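Local coordinates for protein yeast glycogen phosphorylase (Saccharomyces cerevisiae, PDB 1YGP) that belongs to the carbohydrate phosphorylase family, combines two Rossmann-like domains in a GT-B fold, and carries bound pyridoxal-5'-phosphate, at residues V510-G515 with I865-D870; K565-V570 with K848-L853; Q616-G621 with L710-S715; L735-V740 with A829-V834. All coordinates share one frame; numbering follows the deposited sequence.

Contact 1: V510-G515 with I865-D870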
loop_
_atom_site.group_PDB
_atom_site.type_symbol
_atom_site.label_atom_id
_atom_site.label_comp_id
_atom_site.label_asym_id
_atom_site.label_seq_id
_atom_site.Cartn_x
_atom_site.Cartn_y
_atom_site.Cartn_z
ATOM N N VAL A 510 -0.756 1.211 -43.621
ATOM C CA VAL A 510 -1.816 2.188 -43.511
ATOM C C VAL A 510 -1.387 3.463 -42.751
ATOM O O VAL A 510 -0.271 3.596 -42.204
ATOM C CB VAL A 510 -2.916 1.292 -42.875
ATOM C CG1 VAL A 510 -3.820 1.958 -41.857
ATOM C CG2 VAL A 510 -3.714 0.796 -44.065
ATOM N N ASN A 511 -2.252 4.468 -42.733
ATOM C CA ASN A 511 -1.993 5.653 -41.949
ATOM C C ASN A 511 -3.209 6.017 -41.111
ATOM O O ASN A 511 -4.324 5.950 -41.623
ATOM C CB ASN A 511 -1.684 6.854 -42.814
ATOM C CG ASN A 511 -1.535 8.071 -41.910
ATOM O OD1 ASN A 511 -2.360 8.981 -41.860
ATOM N ND2 ASN A 511 -0.542 8.098 -41.050
ATOM N N VAL A 512 -3.051 6.338 -39.832
ATOM C CA VAL A 512 -4.129 6.939 -39.067
ATOM C C VAL A 512 -3.435 8.030 -38.250
ATOM O O VAL A 512 -2.675 7.780 -37.318
ATOM C CB VAL A 512 -4.819 5.964 -38.103
ATOM C CG1 VAL A 512 -5.992 6.721 -37.513
ATOM C CG2 VAL A 512 -5.329 4.691 -38.786
ATOM N N THR A 513 -3.605 9.269 -38.692
ATOM C CA THR A 513 -3.101 10.456 -38.029
ATOM C C THR A 513 -3.701 10.533 -36.643
ATOM O O THR A 513 -4.899 10.309 -36.451
ATOM C CB THR A 513 -3.491 11.675 -38.875
ATOM O OG1 THR A 513 -2.758 11.504 -40.098
ATOM C CG2 THR A 513 -3.210 13.020 -38.219
ATOM N N ASN A 514 -2.806 10.800 -35.694
ATOM C CA ASN A 514 -3.130 10.890 -34.275
ATOM C C ASN A 514 -4.087 11.997 -33.937
ATOM O O ASN A 514 -4.415 12.802 -34.808
ATOM C CB ASN A 514 -1.858 11.066 -33.489
ATOM C CG ASN A 514 -1.099 9.751 -33.372
ATOM O OD1 ASN A 514 0.027 9.733 -32.888
ATOM N ND2 ASN A 514 -1.552 8.568 -33.770
ATOM N N GLY A 515 -4.545 12.078 -32.700
ATOM C CA GLY A 515 -5.501 13.112 -32.354
ATOM C C GLY A 515 -5.641 13.148 -30.857
ATOM O O GLY A 515 -4.976 12.367 -30.180
ATOM N N ILE A 865 -10.312 6.856 -33.619
ATOM C CA ILE A 865 -10.896 5.580 -33.251
ATOM C C ILE A 865 -11.912 5.126 -34.284
ATOM O O ILE A 865 -12.019 3.907 -34.491
ATOM C CB ILE A 865 -11.496 5.717 -31.835
ATOM C CG1 ILE A 865 -10.337 5.957 -30.876
ATOM C CG2 ILE A 865 -12.243 4.474 -31.398
ATOM C CD1 ILE A 865 -9.227 4.887 -30.881
ATOM N N GLU A 866 -12.609 6.033 -34.983
ATOM C CA GLU A 866 -13.490 5.612 -36.063
ATOM C C GLU A 866 -12.664 4.918 -37.150
ATOM O O GLU A 866 -12.953 3.793 -37.563
ATOM C CB GLU A 866 -14.204 6.815 -36.659
ATOM C CG GLU A 866 -15.290 7.389 -35.745
ATOM C CD GLU A 866 -15.882 8.766 -36.100
ATOM O OE1 GLU A 866 -15.850 9.199 -37.258
ATOM O OE2 GLU A 866 -16.388 9.418 -35.185
ATOM N N GLU A 867 -11.534 5.513 -37.516
ATOM C CA GLU A 867 -10.711 5.003 -38.589
ATOM C C GLU A 867 -10.136 3.660 -38.232
ATOM O O GLU A 867 -10.175 2.724 -39.041
ATOM C CB GLU A 867 -9.549 5.933 -38.912
ATOM C CG GLU A 867 -9.977 7.347 -39.286
ATOM C CD GLU A 867 -9.014 8.023 -40.233
ATOM O OE1 GLU A 867 -7.885 8.358 -39.866
ATOM O OE2 GLU A 867 -9.409 8.211 -41.375
ATOM N N TYR A 868 -9.635 3.529 -37.004
ATOM C CA TYR A 868 -9.037 2.283 -36.569
ATOM C C TYR A 868 -10.082 1.198 -36.566
ATOM O O TYR A 868 -9.848 0.138 -37.159
ATOM C CB TYR A 868 -8.466 2.414 -35.175
ATOM C CG TYR A 868 -7.027 2.892 -35.058
ATOM C CD1 TYR A 868 -5.985 1.980 -35.195
ATOM C CD2 TYR A 868 -6.755 4.210 -34.717
ATOM C CE1 TYR A 868 -4.674 2.377 -34.976
ATOM C CE2 TYR A 868 -5.440 4.608 -34.497
ATOM C CZ TYR A 868 -4.398 3.695 -34.621
ATOM O OH TYR A 868 -3.092 4.098 -34.359
ATOM N N SER A 869 -11.251 1.485 -35.994
ATOM C CA SER A 869 -12.319 0.511 -35.935
ATOM C C SER A 869 -12.714 0.058 -37.322
ATOM O O SER A 869 -12.836 -1.153 -37.546
ATOM C CB SER A 869 -13.549 1.073 -35.253
ATOM O OG SER A 869 -13.250 1.454 -33.916
ATOM N N ASP A 870 -12.809 0.950 -38.298
ATOM C CA ASP A 870 -13.253 0.529 -39.600
ATOM C C ASP A 870 -12.209 -0.048 -40.530
ATOM O O ASP A 870 -12.577 -0.911 -41.332
ATOM C CB ASP A 870 -13.941 1.701 -40.261
ATOM C CG ASP A 870 -15.189 2.134 -39.494
ATOM O OD1 ASP A 870 -15.859 1.276 -38.894
ATOM O OD2 ASP A 870 -15.482 3.339 -39.503
#
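Val512 and Glu867 mark the closest pass of the two backbones, with their CA atoms 6.9 Å apart. Here the chain has just left strand 509-511 and runs as a loop beside helix 861-873, whose turn at 868-870 opens into the wider pi type. One turn back along the helix, Ile865 O takes two donors from Ser869, N and OG, which arrive from opposite faces of its carbonyl plane.

Val512 drives the contact. Its CB points at the helix, and its two methyls divide the work. CG2 sits almost exactly above the middle of the Tyr868 ring, 4.2 Å from the ring centroid and only 6° off the normal, a CH-pi contact over the face. CG1, anti to the backbone N (chi1 -174°), reaches past the rim, 3.7 Å from Tyr868 CE2, and then slides alongside the Glu867 side chain, 3.4 Å from its OE1.

Strand 509-511 is an edge strand of the mixed sheet in the N-terminal domain; helix 861-873, the last of the chain, crosses back onto this domain, as is usual in GT-B folds. Both polar ends are tied down around the valine. Tyr868 OH hydrogen-bonds with Asn482 and Thr403, which fixes the ring under CG2, while the ring also meets those of Phe173 and Trp873. Glu867 OE1 forms a salt bridge with Arg863, and NH1 of that arginine also hydrogen-bonds to Thr513 O, bridging the helix to the loop just beyond Val512.

Contact 2: K565-V570 with K848-L853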
loop_
_atom_site.group_PDB
_atom_site.type_symbol
_atom_site.label_atom_id
_atom_site.label_comp_id
_atom_site.label_asym_id
_atom_site.label_seq_id
_atom_site.Cartn_x
_atom_site.Cartn_y
_atom_site.Cartn_z
ATOM N N LYS A 565 -14.155 40.157 -28.948
ATOM C CA LYS A 565 -13.887 40.655 -27.608
ATOM C C LYS A 565 -14.068 39.519 -26.614
ATOM O O LYS A 565 -13.230 39.299 -25.729
ATOM C CB LYS A 565 -14.846 41.765 -27.225
ATOM N N LYS A 566 -15.122 38.734 -26.841
ATOM C CA LYS A 566 -15.456 37.617 -25.997
ATOM C C LYS A 566 -14.358 36.559 -26.009
ATOM O O LYS A 566 -13.892 36.094 -24.956
ATOM C CB LYS A 566 -16.762 37.063 -26.495
ATOM C CG LYS A 566 -17.908 37.344 -25.557
ATOM C CD LYS A 566 -18.235 38.821 -25.507
ATOM C CE LYS A 566 -19.701 39.026 -25.839
ATOM N NZ LYS A 566 -19.982 38.588 -27.193
ATOM N N TRP A 567 -13.891 36.260 -27.226
ATOM C CA TRP A 567 -12.854 35.286 -27.472
ATOM C C TRP A 567 -11.594 35.733 -26.769
ATOM O O TRP A 567 -10.911 34.923 -26.137
ATOM C CB TRP A 567 -12.571 35.170 -28.958
ATOM C CG TRP A 567 -11.925 33.844 -29.347
ATOM C CD1 TRP A 567 -10.566 33.720 -29.454
ATOM C CD2 TRP A 567 -12.586 32.672 -29.643
ATOM N NE1 TRP A 567 -10.365 32.475 -29.818
ATOM C CE2 TRP A 567 -11.525 31.816 -29.942
ATOM C CE3 TRP A 567 -13.901 32.205 -29.707
ATOM C CZ2 TRP A 567 -11.757 30.495 -30.305
ATOM C CZ3 TRP A 567 -14.130 30.876 -30.070
ATOM C CH2 TRP A 567 -13.063 30.029 -30.369
ATOM N N ASN A 568 -11.275 37.023 -26.800
ATOM C CA ASN A 568 -10.051 37.445 -26.176
ATOM C C ASN A 568 -10.144 37.358 -24.663
ATOM O O ASN A 568 -9.212 36.869 -24.014
ATOM C CB ASN A 568 -9.716 38.851 -26.590
ATOM C CG ASN A 568 -8.282 39.181 -26.208
ATOM O OD1 ASN A 568 -8.005 40.236 -25.664
ATOM N ND2 ASN A 568 -7.266 38.365 -26.441
ATOM N N GLN A 569 -11.290 37.722 -24.091
ATOM C CA GLN A 569 -11.498 37.694 -22.649
ATOM C C GLN A 569 -11.269 36.319 -22.048
ATOM O O GLN A 569 -10.609 36.196 -21.004
ATOM C CB GLN A 569 -12.908 38.143 -22.333
ATOM C CG GLN A 569 -13.234 38.181 -20.859
ATOM C CD GLN A 569 -12.363 39.182 -20.139
ATOM O OE1 GLN A 569 -11.343 38.873 -19.528
ATOM N NE2 GLN A 569 -12.750 40.445 -20.195
ATOM N N VAL A 570 -11.773 35.288 -22.738
ATOM C CA VAL A 570 -11.588 33.899 -22.307
ATOM C C VAL A 570 -10.065 33.681 -22.132
ATOM O O VAL A 570 -9.532 33.410 -21.049
ATOM C CB VAL A 570 -12.198 32.950 -23.398
ATOM C CG1 VAL A 570 -12.055 31.516 -22.968
ATOM C CG2 VAL A 570 -13.685 33.193 -23.592
ATOM N N LYS A 848 -7.109 34.485 -36.458
ATOM C CA LYS A 848 -6.328 33.255 -36.608
ATOM C C LYS A 848 -6.689 32.214 -35.551
ATOM O O LYS A 848 -6.855 31.028 -35.838
ATOM C CB LYS A 848 -4.852 33.544 -36.495
ATOM C CG LYS A 848 -4.372 34.399 -37.654
ATOM C CD LYS A 848 -2.885 34.674 -37.548
ATOM C CE LYS A 848 -2.471 35.264 -38.870
ATOM N NZ LYS A 848 -1.029 35.313 -38.925
ATOM N N SER A 849 -6.884 32.679 -34.319
ATOM C CA SER A 849 -7.298 31.846 -33.208
ATOM C C SER A 849 -8.691 31.231 -33.418
ATOM O O SER A 849 -8.846 30.008 -33.264
ATOM C CB SER A 849 -7.230 32.727 -31.968
ATOM O OG SER A 849 -7.532 32.013 -30.782
ATOM N N VAL A 850 -9.722 32.010 -33.813
ATOM C CA VAL A 850 -11.089 31.500 -34.017
ATOM C C VAL A 850 -11.084 30.501 -35.150
ATOM O O VAL A 850 -11.656 29.417 -35.050
ATOM C CB VAL A 850 -12.091 32.630 -34.359
ATOM C CG1 VAL A 850 -13.462 32.049 -34.607
ATOM C CG2 VAL A 850 -12.257 33.582 -33.170
ATOM N N LEU A 851 -10.403 30.821 -36.240
ATOM C CA LEU A 851 -10.316 29.889 -37.335
ATOM C C LEU A 851 -9.581 28.629 -36.911
ATOM O O LEU A 851 -10.039 27.554 -37.327
ATOM C CB LEU A 851 -9.633 30.585 -38.499
ATOM C CG LEU A 851 -10.525 31.644 -39.144
ATOM C CD1 LEU A 851 -9.696 32.401 -40.146
ATOM C CD2 LEU A 851 -11.775 31.012 -39.753
ATOM N N SER A 852 -8.524 28.680 -36.088
ATOM C CA SER A 852 -7.866 27.480 -35.585
ATOM C C SER A 852 -8.881 26.524 -34.969
ATOM O O SER A 852 -9.058 25.398 -35.446
ATOM C CB SER A 852 -6.824 27.859 -34.544
ATOM O OG SER A 852 -5.667 28.375 -35.164
ATOM N N LEU A 853 -9.625 27.029 -33.981
ATOM C CA LEU A 853 -10.707 26.314 -33.317
ATOM C C LEU A 853 -11.706 25.677 -34.253
ATOM O O LEU A 853 -12.048 24.502 -34.161
ATOM C CB LEU A 853 -11.490 27.246 -32.451
ATOM C CG LEU A 853 -11.349 27.099 -30.999
ATOM C CD1 LEU A 853 -12.112 25.843 -30.541
ATOM C CD2 LEU A 853 -9.867 27.174 -30.691
#
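A single hydrogen bond joins the two helices: Trp567 NE1 gives its proton to Ser849 OG at 3.0 Å, with an N-H...O angle of 155°. The oxygen lies close to the indole plane, so the N-H is used nearly head on. With chi1 at -176°, the serine turns OG away from its own amide nitrogen and holds it out toward the indole. The same hydroxyl also bonds to the carbonyl of Gly733, so it takes part in two hydrogen bonds, and the polar edge of a buried tryptophan is satisfied.

The apolar contacts take the rest of the indole. Val850 CG2 stands over one face, 3.7 Å from the centroid of the five-membered ring and 12° off its normal, in a CH-pi contact. Leu853 meets the far, six-membered end at its edge, where its CG is 3.5 Å from Trp567 CH2. Serine, valine and leucine thus receive the ring by one edge, a face and the other end.

The helix segments cross at 83°, their axes 11.1 Å apart, a separation bridged by this one large side chain. Leu529 and Leu532 of helix 527-536 also touch Trp567, as does the ring of Phe563, one turn earlier in its own helix. Helix 842-856, meanwhile, lays Lys848 and Ser852 against Leu735, and so touches both helix 562-584 and strand 735-739 of the parallel sheet.

Contact 3: Q616-G621 with L710-S715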
loop_
_atom_site.group_PDB
_atom_site.type_symbol
_atom_site.label_atom_id
_atom_site.label_comp_id
_atom_site.label_asym_id
_atom_site.label_seq_id
_atom_site.Cartn_x
_atom_site.Cartn_y
_atom_site.Cartn_z
ATOM N N GLN A 616 17.251 24.706 -27.162
ATOM C CA GLN A 616 18.391 25.605 -27.193
ATOM C C GLN A 616 18.263 26.667 -28.269
ATOM O O GLN A 616 18.729 27.786 -28.040
ATOM C CB GLN A 616 19.718 24.848 -27.395
ATOM C CG GLN A 616 20.052 24.182 -28.715
ATOM C CD GLN A 616 19.342 22.877 -28.977
ATOM O OE1 GLN A 616 18.333 22.561 -28.360
ATOM N NE2 GLN A 616 19.824 22.067 -29.898
ATOM N N LEU A 617 17.574 26.376 -29.392
ATOM C CA LEU A 617 17.368 27.353 -30.456
ATOM C C LEU A 617 16.484 28.430 -29.832
ATOM O O LEU A 617 16.756 29.623 -29.944
ATOM C CB LEU A 617 16.626 26.737 -31.656
ATOM C CG LEU A 617 16.562 27.230 -33.130
ATOM C CD1 LEU A 617 15.172 26.898 -33.595
ATOM C CD2 LEU A 617 16.752 28.732 -33.337
ATOM N N ASN A 618 15.452 28.023 -29.105
ATOM C CA ASN A 618 14.522 28.944 -28.478
ATOM C C ASN A 618 15.210 29.807 -27.436
ATOM O O ASN A 618 14.995 31.027 -27.412
ATOM C CB ASN A 618 13.413 28.140 -27.849
ATOM C CG ASN A 618 12.318 28.941 -27.178
ATOM O OD1 ASN A 618 12.286 30.165 -27.191
ATOM N ND2 ASN A 618 11.365 28.286 -26.543
ATOM N N VAL A 619 16.098 29.217 -26.618
ATOM C CA VAL A 619 16.841 29.978 -25.616
ATOM C C VAL A 619 17.807 30.947 -26.320
ATOM O O VAL A 619 17.873 32.131 -25.944
ATOM C CB VAL A 619 17.676 29.066 -24.658
ATOM C CG1 VAL A 619 18.053 29.888 -23.446
ATOM C CG2 VAL A 619 16.889 27.932 -24.069
ATOM N N PHE A 620 18.532 30.523 -27.369
ATOM C CA PHE A 620 19.443 31.413 -28.083
ATOM C C PHE A 620 18.691 32.603 -28.658
ATOM O O PHE A 620 19.192 33.734 -28.671
ATOM C CB PHE A 620 20.163 30.663 -29.204
ATOM C CG PHE A 620 21.089 29.570 -28.696
ATOM C CD1 PHE A 620 21.577 29.566 -27.391
ATOM C CD2 PHE A 620 21.418 28.514 -29.543
ATOM C CE1 PHE A 620 22.377 28.506 -26.941
ATOM C CE2 PHE A 620 22.215 27.459 -29.090
ATOM C CZ PHE A 620 22.692 27.451 -27.791
ATOM N N GLY A 621 17.457 32.368 -29.071
ATOM C CA GLY A 621 16.598 33.438 -29.504
ATOM C C GLY A 621 16.269 34.356 -28.332
ATOM O O GLY A 621 16.245 35.572 -28.559
ATOM N N LEU A 710 1.160 31.707 -28.006
ATOM C CA LEU A 710 1.951 31.116 -29.067
ATOM C C LEU A 710 2.654 29.911 -28.435
ATOM O O LEU A 710 3.030 29.942 -27.242
ATOM C CB LEU A 710 2.912 32.206 -29.538
ATOM C CG LEU A 710 3.728 32.294 -30.862
ATOM C CD1 LEU A 710 5.146 31.885 -30.558
ATOM C CD2 LEU A 710 3.052 31.531 -31.987
ATOM N N SER A 711 2.829 28.835 -29.199
ATOM C CA SER A 711 3.503 27.642 -28.709
ATOM C C SER A 711 4.567 27.220 -29.699
ATOM O O SER A 711 4.340 27.222 -30.915
ATOM C CB SER A 711 2.497 26.523 -28.516
ATOM O OG SER A 711 1.766 26.088 -29.658
ATOM N N GLU A 712 5.738 26.849 -29.234
ATOM C CA GLU A 712 6.849 26.578 -30.123
ATOM C C GLU A 712 6.867 25.132 -30.584
ATOM O O GLU A 712 6.750 24.203 -29.773
ATOM C CB GLU A 712 8.124 26.906 -29.390
ATOM C CG GLU A 712 8.143 28.353 -28.946
ATOM C CD GLU A 712 9.052 29.251 -29.757
ATOM O OE1 GLU A 712 9.861 28.755 -30.543
ATOM O OE2 GLU A 712 8.963 30.465 -29.581
ATOM N N HIS A 713 6.986 24.838 -31.871
ATOM C CA HIS A 713 7.044 23.459 -32.322
ATOM C C HIS A 713 8.151 23.429 -33.368
ATOM O O HIS A 713 7.938 23.180 -34.547
ATOM C CB HIS A 713 5.671 23.077 -32.868
ATOM C CG HIS A 713 4.653 22.926 -31.737
ATOM N ND1 HIS A 713 4.575 22.039 -30.737
ATOM C CD2 HIS A 713 3.617 23.807 -31.557
ATOM C CE1 HIS A 713 3.558 22.362 -29.973
ATOM N NE2 HIS A 713 2.986 23.431 -30.481
ATOM N N ILE A 714 9.370 23.580 -32.829
ATOM C CA ILE A 714 10.578 23.886 -33.569
ATOM C C ILE A 714 11.688 22.868 -33.749
ATOM O O ILE A 714 12.838 23.280 -33.899
ATOM C CB ILE A 714 11.168 25.182 -32.945
ATOM C CG1 ILE A 714 11.553 24.960 -31.490
ATOM C CG2 ILE A 714 10.129 26.301 -33.074
ATOM C CD1 ILE A 714 12.088 26.218 -30.790
ATOM N N SER A 715 11.399 21.563 -33.756
ATOM C CA SER A 715 12.394 20.515 -33.992
ATOM C C SER A 715 13.078 20.604 -35.332
ATOM O O SER A 715 12.505 21.188 -36.270
ATOM C CB SER A 715 11.746 19.157 -33.919
ATOM O OG SER A 715 11.539 18.786 -32.570
#
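Asn618 extends straight off its helix, its amide swung to the far side of CB from the main-chain nitrogen (chi1 -178°), while Glu712 bends at its second torsion (chi2 -105°) and folds its carboxylate back to meet it. The two flat groups end up stacked, amide over carboxylate, with planes only 12° apart and Asn618 CG 4.2 Å from Glu712 CD. They do not bond to each other; their polar atoms look to other partners. Asn618 ND2 donates to Gln605 OE1, and Glu712 OE1 pairs with the hydroxyl of Tyr827, which makes a weak bond to Asn618 OD1 as well. That hydroxyl thus lies near both layers of the stack.

This is the Rossmann-like domain with the parallel sheet: helix 615-634 follows strand 601-606 and packs on the sheet across the neighbouring strand 710-713. Just past the end of that strand, Ile714 adds the apolar share. Its CD1 lies 3.8 Å from Asn618 CB and 4.2 Å from Leu617 CD1, wedged against the root of Asn618 and the tip of Leu617, the residue before it. Ser711 and His713 project to the other face of the sheet. There Ser711 OG and His713 NE2 are hydrogen-bonded at 3.0 Å, and His713 ND1 bonds to Lys607 of the pyridoxal-5'-phosphate pocket; the side chain of Glu712 is about 11 Å from that ligand.

Contact 4: L735-V740 with A829-V834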
loop_
_atom_site.group_PDB
_atom_site.type_symbol
_atom_site.label_atom_id
_atom_site.label_comp_id
_atom_site.label_asym_id
_atom_site.label_seq_id
_atom_site.Cartn_x
_atom_site.Cartn_y
_atom_site.Cartn_z
ATOM N N LEU A 735 -1.529 29.952 -31.273
ATOM C CA LEU A 735 -0.927 29.890 -32.595
ATOM C C LEU A 735 0.406 29.146 -32.535
ATOM O O LEU A 735 1.019 29.072 -31.474
ATOM C CB LEU A 735 -0.787 31.318 -33.119
ATOM C CG LEU A 735 -2.060 32.197 -33.304
ATOM C CD1 LEU A 735 -1.709 33.304 -34.280
ATOM C CD2 LEU A 735 -3.233 31.456 -33.941
ATOM N N ILE A 736 0.881 28.539 -33.618
ATOM C CA ILE A 736 2.073 27.695 -33.662
ATOM C C ILE A 736 3.162 28.497 -34.375
ATOM O O ILE A 736 2.852 29.147 -35.390
ATOM C CB ILE A 736 1.861 26.398 -34.525
ATOM C CG1 ILE A 736 0.624 25.614 -34.086
ATOM C CG2 ILE A 736 3.115 25.548 -34.480
ATOM C CD1 ILE A 736 0.514 25.078 -32.655
ATOM N N ILE A 737 4.394 28.492 -33.843
ATOM C CA ILE A 737 5.552 28.910 -34.619
ATOM C C ILE A 737 6.253 27.558 -34.754
ATOM O O ILE A 737 6.574 26.910 -33.747
ATOM C CB ILE A 737 6.483 29.974 -33.895
ATOM C CG1 ILE A 737 7.707 30.195 -34.799
ATOM C CG2 ILE A 737 6.906 29.560 -32.492
ATOM C CD1 ILE A 737 8.561 31.428 -34.439
ATOM N N GLY A 738 6.472 27.028 -35.948
ATOM C CA GLY A 738 7.044 25.708 -36.042
ATOM C C GLY A 738 7.762 25.443 -37.337
ATOM O O GLY A 738 7.738 26.238 -38.287
ATOM N N THR A 739 8.436 24.305 -37.308
ATOM C CA THR A 739 9.158 23.812 -38.445
ATOM C C THR A 739 8.190 23.012 -39.292
ATOM O O THR A 739 7.168 22.519 -38.794
ATOM C CB THR A 739 10.264 22.923 -38.002
ATOM O OG1 THR A 739 10.728 23.352 -36.746
ATOM C CG2 THR A 739 11.402 23.019 -38.982
ATOM N N VAL A 740 8.466 22.848 -40.581
ATOM C CA VAL A 740 7.534 22.150 -41.456
ATOM C C VAL A 740 7.880 20.666 -41.418
ATOM O O VAL A 740 8.596 20.059 -42.218
ATOM C CB VAL A 740 7.615 22.836 -42.875
ATOM C CG1 VAL A 740 9.053 23.084 -43.308
ATOM C CG2 VAL A 740 6.833 21.970 -43.857
ATOM N N ALA A 829 13.246 36.165 -37.645
ATOM C CA ALA A 829 12.378 36.900 -38.551
ATOM C C ALA A 829 10.901 36.614 -38.332
ATOM O O ALA A 829 10.056 37.510 -38.296
ATOM C CB ALA A 829 12.704 36.550 -39.979
ATOM N N THR A 830 10.566 35.352 -38.119
ATOM C CA THR A 830 9.197 34.958 -37.847
ATOM C C THR A 830 8.780 35.543 -36.505
ATOM O O THR A 830 7.619 35.915 -36.313
ATOM C CB THR A 830 9.092 33.452 -37.773
ATOM O OG1 THR A 830 9.871 32.891 -38.826
ATOM C CG2 THR A 830 7.649 33.020 -37.889
ATOM N N HIS A 831 9.708 35.657 -35.541
ATOM C CA HIS A 831 9.332 36.212 -34.260
ATOM C C HIS A 831 9.005 37.683 -34.347
ATOM O O HIS A 831 8.033 38.110 -33.712
ATOM C CB HIS A 831 10.428 35.981 -33.259
ATOM C CG HIS A 831 10.018 34.811 -32.379
ATOM N ND1 HIS A 831 10.611 33.625 -32.241
ATOM C CD2 HIS A 831 8.908 34.822 -31.561
ATOM C CE1 HIS A 831 9.918 32.925 -31.378
ATOM N NE2 HIS A 831 8.899 33.644 -30.975
ATOM N N GLU A 832 9.746 38.427 -35.177
ATOM C CA GLU A 832 9.435 39.826 -35.467
ATOM C C GLU A 832 8.002 39.938 -35.990
ATOM O O GLU A 832 7.233 40.787 -35.518
ATOM C CB GLU A 832 10.417 40.341 -36.500
ATOM C CG GLU A 832 11.034 41.636 -36.015
ATOM C CD GLU A 832 12.341 41.979 -36.712
ATOM O OE1 GLU A 832 13.375 41.456 -36.294
ATOM O OE2 GLU A 832 12.326 42.771 -37.658
ATOM N N LEU A 833 7.623 39.040 -36.920
ATOM C CA LEU A 833 6.255 38.954 -37.412
ATOM C C LEU A 833 5.231 38.716 -36.316
ATOM O O LEU A 833 4.305 39.513 -36.161
ATOM C CB LEU A 833 6.130 37.839 -38.435
ATOM C CG LEU A 833 6.521 38.257 -39.831
ATOM C CD1 LEU A 833 6.992 37.081 -40.665
ATOM C CD2 LEU A 833 5.313 38.947 -40.426
ATOM N N VAL A 834 5.413 37.658 -35.520
ATOM C CA VAL A 834 4.524 37.295 -34.418
ATOM C C VAL A 834 4.267 38.518 -33.549
ATOM O O VAL A 834 3.112 38.914 -33.333
ATOM C CB VAL A 834 5.174 36.141 -33.573
ATOM C CG1 VAL A 834 4.454 35.896 -32.259
ATOM C CG2 VAL A 834 5.013 34.840 -34.313
#
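Ile737 meets Thr830 and His831 of helix 820-840 with the outer part of its side chain. The backbones come nearest at Ile737 and Thr830, 7.8 Å between CA atoms. CB itself only sets the direction, the bond from CA already heading for the helix. Of its two branches CG1, not CG2, makes the contact: with chi1 at 175° it continues the line away from the main-chain nitrogen and passes 4.2 Å from Thr830 CG2. A second nearly straight torsion, chi2 166°, then carries CD1 to the far end of an extended chain, where most of the contact is made. On one flank CD1 touches the threonine, 3.9 Å from Thr830 CG2. On another it makes a CH-pi contact over a face of the histidine, shifted from the middle toward the ND1-CE1 side: CD1 is 3.7 Å from His831 CE1 and 3.9 Å from the ring centroid, 23° off the normal. The side chains of Ile737 and His831 cross at about a right angle.

Each partner is set by its own neighbours. Thr830 OG1 hydrogen-bonds to Ser826 O one turn back in the helix, which leaves the methyl CG2 to face the strand. The His831 ring packs edge-to-face with Tyr827, and its NE2 makes a weak hydrogen bond to Asp603.

Phe757 and Phe759, from the next strand, also pack on Thr830. This is the helix-over-sheet layering of a Rossmann-like domain: strand 735-739, an inner strand of the parallel sheet, covered by helix 820-840, with the Ile737 side chain about 14 Å from the pyridoxal-5'-phosphate.

The touching residues of contacts 2 and 3 are all buried, while contacts 1 and 4 each include a partly exposed one, Glu867 and His831. Contacts 3 and 4 share one parallel sheet: strands 710-713 and 735-739 are neighbours, joined by a probable hydrogen bond from His713 N to Ile737 O at 2.8 Å, and Glu712 packs beside His831. Contact 2, helix on helix, touches contact 4 through Leu735. Contact 1 stands apart, centres about 30 Å from contacts 3 and 4, on the sheet of the other domain. Contacts 1, 2 and 4 all set a methyl over a ring; contact 2 adds the one hydrogen bond between two segments, and contact 3 instead stacks an amide on a carboxylate.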